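Long-range contacts in tail fiber protein (Acinetobacter phage AM24, PDB 5W5P), which probably recognises, and may degrade, capsular polysaccharide of Acinetobacter baumannii as the trimeric tailspike of the phage: residues Arg278-Cys289 against Pro304-Leu315; Ala512-Gly523 against Val535-Gln546. One frame throughout, in Å; residues are numbered along the deposited sequence.

Contact 1: residues Arg278-Cys289 against Pro304-Leu315; sequences RGFNVTVSRNFC and PAVNVIRCDGNL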
loop_
_atom_site.group_PDB
_atom_site.type_symbol
_atom_site.label_atom_id
_atom_site.label_comp_id
_atom_site.label_asym_id
_atom_site.label_seq_id
_atom_site.Cartn_x
_atom_site.Cartn_y
_atom_site.Cartn_z
ATOM N N ARG A 278 21.171 0.563 10.959
ATOM C CA ARG A 278 20.190 1.558 11.358
ATOM C C ARG A 278 19.591 2.158 10.094
ATOM O O ARG A 278 20.256 2.223 9.054
ATOM C CB ARG A 278 20.836 2.630 12.252
ATOM C CG ARG A 278 19.891 3.713 12.740
ATOM C CD ARG A 278 19.669 3.604 14.240
ATOM N NE ARG A 278 18.951 4.740 14.811
ATOM C CZ ARG A 278 17.677 5.043 14.571
ATOM N NH1 ARG A 278 17.134 6.104 15.161
ATOM N NH2 ARG A 278 16.940 4.294 13.759
ATOM N N GLY A 279 18.333 2.574 10.181
ATOM C CA GLY A 279 17.636 3.084 9.014
ATOM C C GLY A 279 16.618 4.135 9.385
ATOM O O GLY A 279 16.055 4.122 10.483
ATOM N N PHE A 280 16.382 5.058 8.454
ATOM C CA PHE A 280 15.331 6.065 8.565
ATOM C C PHE A 280 14.583 6.105 7.243
ATOM O O PHE A 280 15.200 6.296 6.193
ATOM C CB PHE A 280 15.897 7.458 8.880
ATOM C CG PHE A 280 16.699 7.532 10.150
ATOM C CD1 PHE A 280 18.056 7.221 10.150
ATOM C CD2 PHE A 280 16.111 7.947 11.339
ATOM C CE1 PHE A 280 18.805 7.300 11.315
ATOM C CE2 PHE A 280 16.858 8.029 12.508
ATOM C CZ PHE A 280 18.205 7.705 12.495
ATOM N N ASN A 281 13.266 5.928 7.292
ATOM C CA ASN A 281 12.391 6.119 6.136
ATOM C C ASN A 281 12.860 5.273 4.950
ATOM O O ASN A 281 13.307 5.766 3.920
ATOM C CB ASN A 281 12.316 7.605 5.776
ATOM C CG ASN A 281 11.411 7.873 4.595
ATOM O OD1 ASN A 281 10.292 7.364 4.522
ATOM N ND2 ASN A 281 11.899 8.676 3.652
ATOM N N VAL A 282 12.743 3.967 5.139
ATOM C CA VAL A 282 13.273 2.973 4.217
ATOM C C VAL A 282 12.101 2.325 3.493
ATOM O O VAL A 282 11.082 1.999 4.111
ATOM C CB VAL A 282 14.120 1.921 4.960
ATOM C CG1 VAL A 282 14.455 0.735 4.049
ATOM C CG2 VAL A 282 15.374 2.567 5.533
ATOM N N THR A 283 12.231 2.168 2.176
ATOM C CA THR A 283 11.201 1.543 1.356
ATOM C C THR A 283 11.848 0.509 0.450
ATOM O O THR A 283 12.804 0.823 -0.268
ATOM C CB THR A 283 10.445 2.576 0.510
ATOM O OG1 THR A 283 10.017 3.663 1.342
ATOM C CG2 THR A 283 9.234 1.931 -0.143
ATOM N N VAL A 284 11.343 -0.725 0.500
ATOM C CA VAL A 284 11.796 -1.772 -0.408
ATOM C C VAL A 284 10.569 -2.525 -0.907
ATOM O O VAL A 284 10.134 -3.501 -0.285
ATOM C CB VAL A 284 12.806 -2.716 0.274
ATOM C CG1 VAL A 284 13.256 -3.792 -0.693
ATOM C CG2 VAL A 284 14.010 -1.937 0.817
ATOM N N SER A 285 10.002 -2.080 -2.031
ATOM C CA SER A 285 8.705 -2.560 -2.486
ATOM C C SER A 285 8.728 -2.915 -3.969
ATOM O O SER A 285 9.411 -2.271 -4.771
ATOM C CB SER A 285 7.614 -1.512 -2.239
ATOM O OG SER A 285 7.471 -1.232 -0.859
ATOM N N ARG A 286 7.957 -3.954 -4.318
ATOM C CA ARG A 286 7.646 -4.305 -5.705
ATOM C C ARG A 286 8.915 -4.586 -6.519
ATOM O O ARG A 286 9.075 -4.121 -7.648
ATOM C CB ARG A 286 6.792 -3.214 -6.366
ATOM C CG ARG A 286 5.387 -3.076 -5.773
ATOM C CD ARG A 286 4.756 -1.719 -6.086
ATOM N NE ARG A 286 5.177 -0.674 -5.151
ATOM C CZ ARG A 286 4.573 -0.409 -3.994
ATOM N NH1 ARG A 286 3.515 -1.109 -3.616
ATOM N NH2 ARG A 286 5.026 0.559 -3.208
ATOM N N ASN A 287 9.814 -5.377 -5.944
ATOM C CA ASN A 287 11.018 -5.820 -6.632
ATOM C C ASN A 287 10.933 -7.312 -6.924
ATOM O O ASN A 287 10.477 -8.091 -6.085
ATOM C CB ASN A 287 12.280 -5.540 -5.808
ATOM C CG ASN A 287 12.418 -4.088 -5.411
ATOM O OD1 ASN A 287 11.985 -3.681 -4.327
ATOM N ND2 ASN A 287 13.053 -3.303 -6.268
ATOM N N PHE A 288 11.386 -7.708 -8.111
ATOM C CA PHE A 288 11.475 -9.116 -8.496
ATOM C C PHE A 288 12.823 -9.658 -8.021
ATOM O O PHE A 288 13.847 -9.463 -8.678
ATOM C CB PHE A 288 11.328 -9.268 -10.007
ATOM C CG PHE A 288 9.990 -8.831 -10.545
ATOM C CD1 PHE A 288 8.824 -9.094 -9.837
ATOM C CD2 PHE A 288 9.896 -8.163 -11.762
ATOM C CE1 PHE A 288 7.591 -8.703 -10.330
ATOM C CE2 PHE A 288 8.664 -7.768 -12.263
ATOM C CZ PHE A 288 7.509 -8.041 -11.543
ATOM N N CYS A 289 12.840 -10.346 -6.881
ATOM C CA CYS A 289 14.083 -10.859 -6.305
ATOM C C CYS A 289 14.139 -12.373 -6.451
ATOM O O CYS A 289 13.306 -13.086 -5.881
ATOM C CB CYS A 289 14.223 -10.466 -4.837
ATOM S SG CYS A 289 13.740 -8.779 -4.461
ATOM N N PRO A 304 14.893 3.183 18.287
ATOM C CA PRO A 304 14.869 1.931 17.533
ATOM C C PRO A 304 16.091 1.757 16.644
ATOM O O PRO A 304 16.993 2.595 16.651
ATOM C CB PRO A 304 13.620 2.088 16.677
ATOM C CG PRO A 304 13.647 3.554 16.326
ATOM C CD PRO A 304 14.271 4.276 17.515
ATOM N N ALA A 305 16.112 0.663 15.886
ATOM C CA ALA A 305 17.060 0.511 14.792
ATOM C C ALA A 305 16.511 1.054 13.480
ATOM O O ALA A 305 17.273 1.603 12.673
ATOM C CB ALA A 305 17.441 -0.963 14.617
ATOM N N VAL A 306 15.203 0.928 13.257
ATOM C CA VAL A 306 14.562 1.326 12.009
ATOM C C VAL A 306 13.408 2.263 12.337
ATOM O O VAL A 306 12.459 1.869 13.024
ATOM C CB VAL A 306 14.052 0.112 11.213
ATOM C CG1 VAL A 306 13.534 0.554 9.855
ATOM C CG2 VAL A 306 15.151 -0.938 11.065
ATOM N N ASN A 307 13.488 3.495 11.850
ATOM C CA ASN A 307 12.408 4.471 11.966
ATOM C C ASN A 307 11.619 4.426 10.662
ATOM O O ASN A 307 11.985 5.083 9.684
ATOM C CB ASN A 307 12.956 5.869 12.239
ATOM C CG ASN A 307 13.360 6.069 13.693
ATOM O OD1 ASN A 307 14.496 5.790 14.082
ATOM N ND2 ASN A 307 12.424 6.549 14.505
ATOM N N VAL A 308 10.535 3.643 10.660
ATOM C CA VAL A 308 9.670 3.401 9.504
ATOM C C VAL A 308 10.387 2.582 8.437
ATOM O O VAL A 308 11.414 2.998 7.889
ATOM C CB VAL A 308 9.131 4.709 8.892
ATOM C CG1 VAL A 308 8.152 4.404 7.760
ATOM C CG2 VAL A 308 8.466 5.545 9.952
ATOM N N ILE A 309 9.838 1.408 8.138
ATOM C CA ILE A 309 10.221 0.632 6.965
ATOM C C ILE A 309 8.946 0.088 6.340
ATOM O O ILE A 309 8.008 -0.295 7.049
ATOM C CB ILE A 309 11.213 -0.503 7.313
ATOM C CG1 ILE A 309 11.613 -1.282 6.055
ATOM C CG2 ILE A 309 10.633 -1.446 8.356
ATOM C CD1 ILE A 309 12.756 -2.238 6.265
ATOM N N ARG A 310 8.892 0.089 5.013
ATOM C CA ARG A 310 7.794 -0.528 4.281
ATOM C C ARG A 310 8.399 -1.500 3.284
ATOM O O ARG A 310 9.335 -1.142 2.562
ATOM C CB ARG A 310 6.925 0.506 3.549
ATOM C CG ARG A 310 6.601 1.754 4.346
ATOM C CD ARG A 310 7.715 2.787 4.242
ATOM N NE ARG A 310 7.210 4.139 4.449
ATOM C CZ ARG A 310 7.983 5.199 4.656
ATOM N NH1 ARG A 310 7.439 6.393 4.850
ATOM N NH2 ARG A 310 9.301 5.064 4.674
ATOM N N CYS A 311 7.880 -2.724 3.260
ATOM C CA CYS A 311 8.289 -3.738 2.290
ATOM C C CYS A 311 7.016 -4.358 1.726
ATOM O O CYS A 311 6.427 -5.247 2.349
ATOM C CB CYS A 311 9.193 -4.787 2.933
ATOM S SG CYS A 311 10.708 -4.123 3.697
ATOM N N ASP A 312 6.594 -3.892 0.549
ATOM C CA ASP A 312 5.303 -4.255 -0.018
ATOM C C ASP A 312 5.461 -4.886 -1.398
ATOM O O ASP A 312 6.319 -4.479 -2.186
ATOM C CB ASP A 312 4.386 -3.031 -0.115
ATOM C CG ASP A 312 4.224 -2.314 1.215
ATOM O OD1 ASP A 312 4.343 -2.975 2.269
ATOM O OD2 ASP A 312 3.968 -1.088 1.206
ATOM N N GLY A 313 4.626 -5.887 -1.678
ATOM C CA GLY A 313 4.508 -6.444 -3.014
ATOM C C GLY A 313 5.787 -6.958 -3.638
ATOM O O GLY A 313 5.878 -7.028 -4.868
ATOM N N ASN A 314 6.781 -7.324 -2.832
ATOM C CA ASN A 314 8.012 -7.884 -3.364
ATOM C C ASN A 314 7.810 -9.338 -3.783
ATOM O O ASN A 314 6.907 -10.033 -3.309
ATOM C CB ASN A 314 9.134 -7.818 -2.330
ATOM C CG ASN A 314 9.649 -6.414 -2.113
ATOM O OD1 ASN A 314 10.286 -5.826 -2.991
ATOM N ND2 ASN A 314 9.390 -5.870 -0.930
ATOM N N LEU A 315 8.672 -9.791 -4.690
ATOM C CA LEU A 315 8.847 -11.210 -4.975
ATOM C C LEU A 315 10.120 -11.674 -4.281
ATOM O O LEU A 315 11.156 -11.008 -4.374
ATOM C CB LEU A 315 8.922 -11.463 -6.479
ATOM C CG LEU A 315 9.537 -12.760 -7.011
ATOM C CD1 LEU A 315 8.577 -13.914 -6.879
ATOM C CD2 LEU A 315 9.926 -12.573 -8.470
HETATM O O HOH W 1 5.824 0.453 -0.243
HETATM O O HOH W 2 1.954 -0.159 -0.866
#

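Contact 2: residues Ala512-Gly523 against Val535-Gln546; sequences AAVAKVSLVVQG and VYVAASLTGFTQ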
loop_
_atom_site.group_PDB
_atom_site.type_symbol
_atom_site.label_atom_id
_atom_site.label_comp_id
_atom_site.label_asym_id
_atom_site.label_seq_id
_atom_site.Cartn_x
_atom_site.Cartn_y
_atom_site.Cartn_z
ATOM N N ALA A 512 -30.004 4.775 39.123
ATOM C CA ALA A 512 -29.256 4.040 38.116
ATOM C C ALA A 512 -29.130 2.590 38.550
ATOM O O ALA A 512 -28.913 2.305 39.727
ATOM C CB ALA A 512 -27.869 4.655 37.882
ATOM N N ALA A 513 -29.261 1.687 37.584
ATOM C CA ALA A 513 -29.166 0.259 37.837
ATOM C C ALA A 513 -28.716 -0.430 36.559
ATOM O O ALA A 513 -28.649 0.182 35.488
ATOM C CB ALA A 513 -30.504 -0.311 38.319
ATOM N N VAL A 514 -28.409 -1.718 36.677
ATOM C CA VAL A 514 -28.035 -2.521 35.518
ATOM C C VAL A 514 -28.532 -3.943 35.744
ATOM O O VAL A 514 -28.405 -4.489 36.845
ATOM C CB VAL A 514 -26.513 -2.479 35.258
ATOM C CG1 VAL A 514 -25.739 -2.747 36.534
ATOM C CG2 VAL A 514 -26.112 -3.458 34.155
ATOM N N ALA A 515 -29.133 -4.522 34.708
ATOM C CA ALA A 515 -29.615 -5.894 34.730
ATOM C C ALA A 515 -28.785 -6.749 33.785
ATOM O O ALA A 515 -28.413 -6.307 32.692
ATOM C CB ALA A 515 -31.092 -5.968 34.330
ATOM N N LYS A 516 -28.493 -7.972 34.209
ATOM C CA LYS A 516 -27.827 -8.964 33.375
ATOM C C LYS A 516 -28.838 -10.047 33.018
ATOM O O LYS A 516 -29.358 -10.731 33.908
ATOM C CB LYS A 516 -26.619 -9.559 34.098
ATOM C CG LYS A 516 -25.709 -8.525 34.747
ATOM C CD LYS A 516 -25.100 -7.592 33.715
ATOM C CE LYS A 516 -24.207 -8.360 32.748
ATOM N NZ LYS A 516 -23.477 -7.475 31.788
ATOM N N VAL A 517 -29.120 -10.194 31.725
ATOM C CA VAL A 517 -30.122 -11.132 31.231
ATOM C C VAL A 517 -29.457 -12.108 30.271
ATOM O O VAL A 517 -28.533 -11.739 29.539
ATOM C CB VAL A 517 -31.290 -10.395 30.540
ATOM C CG1 VAL A 517 -32.330 -11.380 30.037
ATOM C CG2 VAL A 517 -31.929 -9.404 31.502
ATOM N N SER A 518 -29.925 -13.355 30.284
ATOM C CA SER A 518 -29.502 -14.379 29.339
ATOM C C SER A 518 -30.711 -14.842 28.534
ATOM O O SER A 518 -31.811 -14.982 29.079
ATOM C CB SER A 518 -28.853 -15.563 30.067
ATOM O OG SER A 518 -28.052 -16.336 29.193
ATOM N N LEU A 519 -30.509 -15.072 27.233
ATOM C CA LEU A 519 -31.588 -15.403 26.311
ATOM C C LEU A 519 -31.255 -16.647 25.501
ATOM O O LEU A 519 -30.088 -16.938 25.227
ATOM C CB LEU A 519 -31.869 -14.268 25.316
ATOM C CG LEU A 519 -32.013 -12.847 25.836
ATOM C CD1 LEU A 519 -32.131 -11.884 24.674
ATOM C CD2 LEU A 519 -33.229 -12.767 26.714
ATOM N N VAL A 520 -32.302 -17.352 25.085
ATOM C CA VAL A 520 -32.203 -18.391 24.068
ATOM C C VAL A 520 -33.326 -18.159 23.063
ATOM O O VAL A 520 -34.468 -17.893 23.452
ATOM C CB VAL A 520 -32.280 -19.807 24.678
ATOM C CG1 VAL A 520 -33.469 -19.927 25.628
ATOM C CG2 VAL A 520 -32.333 -20.869 23.586
ATOM N N VAL A 521 -32.998 -18.222 21.772
ATOM C CA VAL A 521 -33.957 -18.004 20.692
ATOM C C VAL A 521 -34.021 -19.271 19.848
ATOM O O VAL A 521 -32.985 -19.759 19.383
ATOM C CB VAL A 521 -33.567 -16.788 19.824
ATOM C CG1 VAL A 521 -34.734 -16.354 18.947
ATOM C CG2 VAL A 521 -33.093 -15.634 20.698
ATOM N N GLN A 522 -35.229 -19.797 19.643
ATOM C CA GLN A 522 -35.391 -21.024 18.873
ATOM C C GLN A 522 -36.810 -21.114 18.325
ATOM O O GLN A 522 -37.780 -20.842 19.040
ATOM C CB GLN A 522 -35.079 -22.264 19.723
ATOM C CG GLN A 522 -35.387 -23.609 19.047
ATOM C CD GLN A 522 -34.345 -24.009 18.001
ATOM O OE1 GLN A 522 -33.137 -23.987 18.262
ATOM N NE2 GLN A 522 -34.812 -24.382 16.813
ATOM N N GLY A 523 -36.918 -21.509 17.057
ATOM C CA GLY A 523 -38.180 -21.744 16.394
ATOM C C GLY A 523 -38.224 -23.135 15.789
ATOM O O GLY A 523 -37.626 -24.085 16.303
ATOM N N VAL A 535 -40.070 -17.237 15.997
ATOM C CA VAL A 535 -39.041 -17.750 16.890
ATOM C C VAL A 535 -39.306 -17.207 18.287
ATOM O O VAL A 535 -39.734 -16.059 18.448
ATOM C CB VAL A 535 -37.621 -17.381 16.412
ATOM C CG1 VAL A 535 -37.253 -18.210 15.184
ATOM C CG2 VAL A 535 -37.521 -15.890 16.126
ATOM N N TYR A 536 -39.049 -18.030 19.294
ATOM C CA TYR A 536 -39.444 -17.727 20.659
ATOM C C TYR A 536 -38.222 -17.467 21.528
ATOM O O TYR A 536 -37.131 -17.981 21.269
ATOM C CB TYR A 536 -40.289 -18.866 21.231
ATOM C CG TYR A 536 -41.346 -19.341 20.258
ATOM C CD1 TYR A 536 -42.535 -18.635 20.099
ATOM C CD2 TYR A 536 -41.151 -20.480 19.485
ATOM C CE1 TYR A 536 -43.507 -19.055 19.206
ATOM C CE2 TYR A 536 -42.119 -20.906 18.586
ATOM C CZ TYR A 536 -43.296 -20.187 18.452
ATOM O OH TYR A 536 -44.267 -20.599 17.565
ATOM N N VAL A 537 -38.421 -16.649 22.562
ATOM C CA VAL A 537 -37.358 -16.215 23.457
ATOM C C VAL A 537 -37.714 -16.617 24.881
ATOM O O VAL A 537 -38.862 -16.464 25.313
ATOM C CB VAL A 537 -37.130 -14.691 23.369
ATOM C CG1 VAL A 537 -36.159 -14.226 24.448
ATOM C CG2 VAL A 537 -36.635 -14.299 21.983
ATOM N N ALA A 538 -36.724 -17.134 25.605
ATOM C CA ALA A 538 -36.800 -17.315 27.047
ATOM C C ALA A 538 -35.675 -16.513 27.686
ATOM O O ALA A 538 -34.517 -16.623 27.269
ATOM C CB ALA A 538 -36.695 -18.791 27.433
ATOM N N ALA A 539 -36.017 -15.701 28.679
ATOM C CA ALA A 539 -35.075 -14.825 29.355
ATOM C C ALA A 539 -34.928 -15.223 30.819
ATOM O O ALA A 539 -35.832 -15.801 31.424
ATOM C CB ALA A 539 -35.526 -13.363 29.267
ATOM N N SER A 540 -33.776 -14.884 31.389
ATOM C CA SER A 540 -33.525 -15.148 32.798
ATOM C C SER A 540 -32.657 -14.033 33.358
ATOM O O SER A 540 -31.629 -13.693 32.769
ATOM C CB SER A 540 -32.845 -16.503 32.987
ATOM O OG SER A 540 -32.703 -16.813 34.357
ATOM N N LEU A 541 -33.074 -13.465 34.484
ATOM C CA LEU A 541 -32.308 -12.420 35.158
ATOM C C LEU A 541 -31.143 -13.078 35.888
ATOM O O LEU A 541 -31.321 -13.678 36.951
ATOM C CB LEU A 541 -33.199 -11.640 36.119
ATOM C CG LEU A 541 -32.567 -10.457 36.851
ATOM C CD1 LEU A 541 -32.156 -9.371 35.862
ATOM C CD2 LEU A 541 -33.514 -9.898 37.912
ATOM N N THR A 542 -29.943 -12.972 35.316
ATOM C CA THR A 542 -28.761 -13.577 35.919
ATOM C C THR A 542 -28.074 -12.664 36.923
ATOM O O THR A 542 -27.365 -13.154 37.807
ATOM C CB THR A 542 -27.747 -13.976 34.840
ATOM O OG1 THR A 542 -26.926 -12.849 34.498
ATOM C CG2 THR A 542 -28.460 -14.475 33.599
ATOM N N GLY A 543 -28.254 -11.354 36.807
ATOM C CA GLY A 543 -27.594 -10.428 37.705
ATOM C C GLY A 543 -28.340 -9.119 37.768
ATOM O O GLY A 543 -29.024 -8.726 36.816
ATOM N N PHE A 544 -28.211 -8.437 38.904
ATOM C CA PHE A 544 -28.843 -7.140 39.083
ATOM C C PHE A 544 -28.110 -6.385 40.181
ATOM O O PHE A 544 -27.727 -6.972 41.196
ATOM C CB PHE A 544 -30.332 -7.282 39.433
ATOM C CG PHE A 544 -31.023 -5.969 39.669
ATOM C CD1 PHE A 544 -31.517 -5.231 38.610
ATOM C CD2 PHE A 544 -31.172 -5.470 40.951
ATOM C CE1 PHE A 544 -32.148 -4.021 38.822
ATOM C CE2 PHE A 544 -31.804 -4.261 41.172
ATOM C CZ PHE A 544 -32.291 -3.535 40.103
ATOM N N THR A 545 -27.907 -5.092 39.963
ATOM C CA THR A 545 -27.377 -4.224 41.003
ATOM C C THR A 545 -27.840 -2.806 40.718
ATOM O O THR A 545 -28.027 -2.420 39.561
ATOM C CB THR A 545 -25.845 -4.285 41.095
ATOM O OG1 THR A 545 -25.373 -3.270 41.992
ATOM C CG2 THR A 545 -25.210 -4.081 39.745
ATOM N N GLN A 546 -28.040 -2.042 41.787
ATOM C CA GLN A 546 -28.493 -0.667 41.675
ATOM C C GLN A 546 -27.820 0.161 42.753
ATOM O O GLN A 546 -27.426 -0.356 43.801
ATOM C CB GLN A 546 -30.018 -0.553 41.805
ATOM C CG GLN A 546 -30.559 -0.833 43.200
ATOM C CD GLN A 546 -32.066 -1.004 43.214
ATOM O OE1 GLN A 546 -32.800 -0.224 42.606
ATOM N NE2 GLN A 546 -32.533 -2.040 43.897
#

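Contact 1: residues Arg278-Cys289 against Pro304-Leu315
R278 reaches N307 through a bend at chi2 (112°) that swings its guanidinium across to the next coil, and R310, also bent at chi2 (85°), turns back toward N281. End-on, R278 NH1 and NH2 both donate to N307 OD1, each at 2.9 Å and in the guanidinium plane. NH2 also donates to A305 O at 2.9 Å, coming from above that carbonyl's plane. P304 O covers one guanidinium face, F280 CZ reaches over the rim of the opposite face, and NE forms a salt bridge to E252. R310 NH2 donates to N281 OD1, though the modelled 2.5 Å is doubtfully short, with V308 CG1 over the centre of its guanidinium. Farther along, the N314 amide stands in for backbone groups where the strand breaks at R286: ND2 gives a nearly straight bond to V284 O (2.6 Å), and OD1 accepts from N287 N (3.0 Å). V282 CG1 packs beside I309 CG1 at 4.0 Å on the face that V296 also lines. Strands 282-285 and 308-310 run 4.8 Å apart at closest approach and 9° from parallel. Such in-register stacking of successive coils is the hallmark of the parallel beta-helix, as in other phage tailspikes.

Contact 2: residues Ala512-Gly523 against Val535-Gln546
K516 meets T542 and G543 at the beta bulge, and its side chain can be followed outward from there. CB lies 3.3 Å from T542 OG1 and CG 3.9 Å from G543 O; CD and CE make no close approach to strand 535-546, because bends at chi2 and chi3 turn the chain away. NZ finishes on N497 of the same chain and in a salt bridge to D495 of the third subunit. The carbonyl oxygen of K516 accepts from two consecutive amides, T542 N at 2.7 Å and G543 N at 3.2 Å, while K516 N donates to G543 O at 2.8 Å. Two residues facing one define a classic bulge, and the register shifts by one between K516 and V517. Beyond it the antiparallel ladder, with axes at 155°, continues through hydrogen-bonded pairs S518-S540, V520-A538 and Q522-Y536. L519 CD2 touches A539 CB at 3.5 Å, V517 CG1 reaches the same methyl at 3.8 Å, and V521 lies alongside V537. On the other face V514 CG1 meets T545 CG2 at 3.5 Å; Y536 OH bonds to V551 O and Q522 OE1 to Q501, both of the second subunit. The chemistry implies a two-sided hairpin: one largely apolar face packed on L569, I571 and I481 of its own chain, the other mixed and supplying most of the side-chain bonds to neighbouring subunits.

Overall arrangement
Both contacts touch the other two subunits, but contact 1 is the more deeply buried, with 19 of its 24 residues buried against 15 of 24 in contact 2, and they hold different elements. Contact 1 is centred about 6 Å from the centre of the chain and joins consecutive coils of the elongated body in parallel; contact 2, centred about 48 Å from that point, is an antiparallel hairpin in the C-terminal part. Their nearest atoms are about 41 Å apart, so the two do not touch. In residues 278-289 against 304-315, arginine and asparagine side chains supplement the backbone ladder; in 512-523 against 535-546, cross-strand bonds are chiefly backbone ones, and several polar side-chain ends serve intersubunit bonds instead.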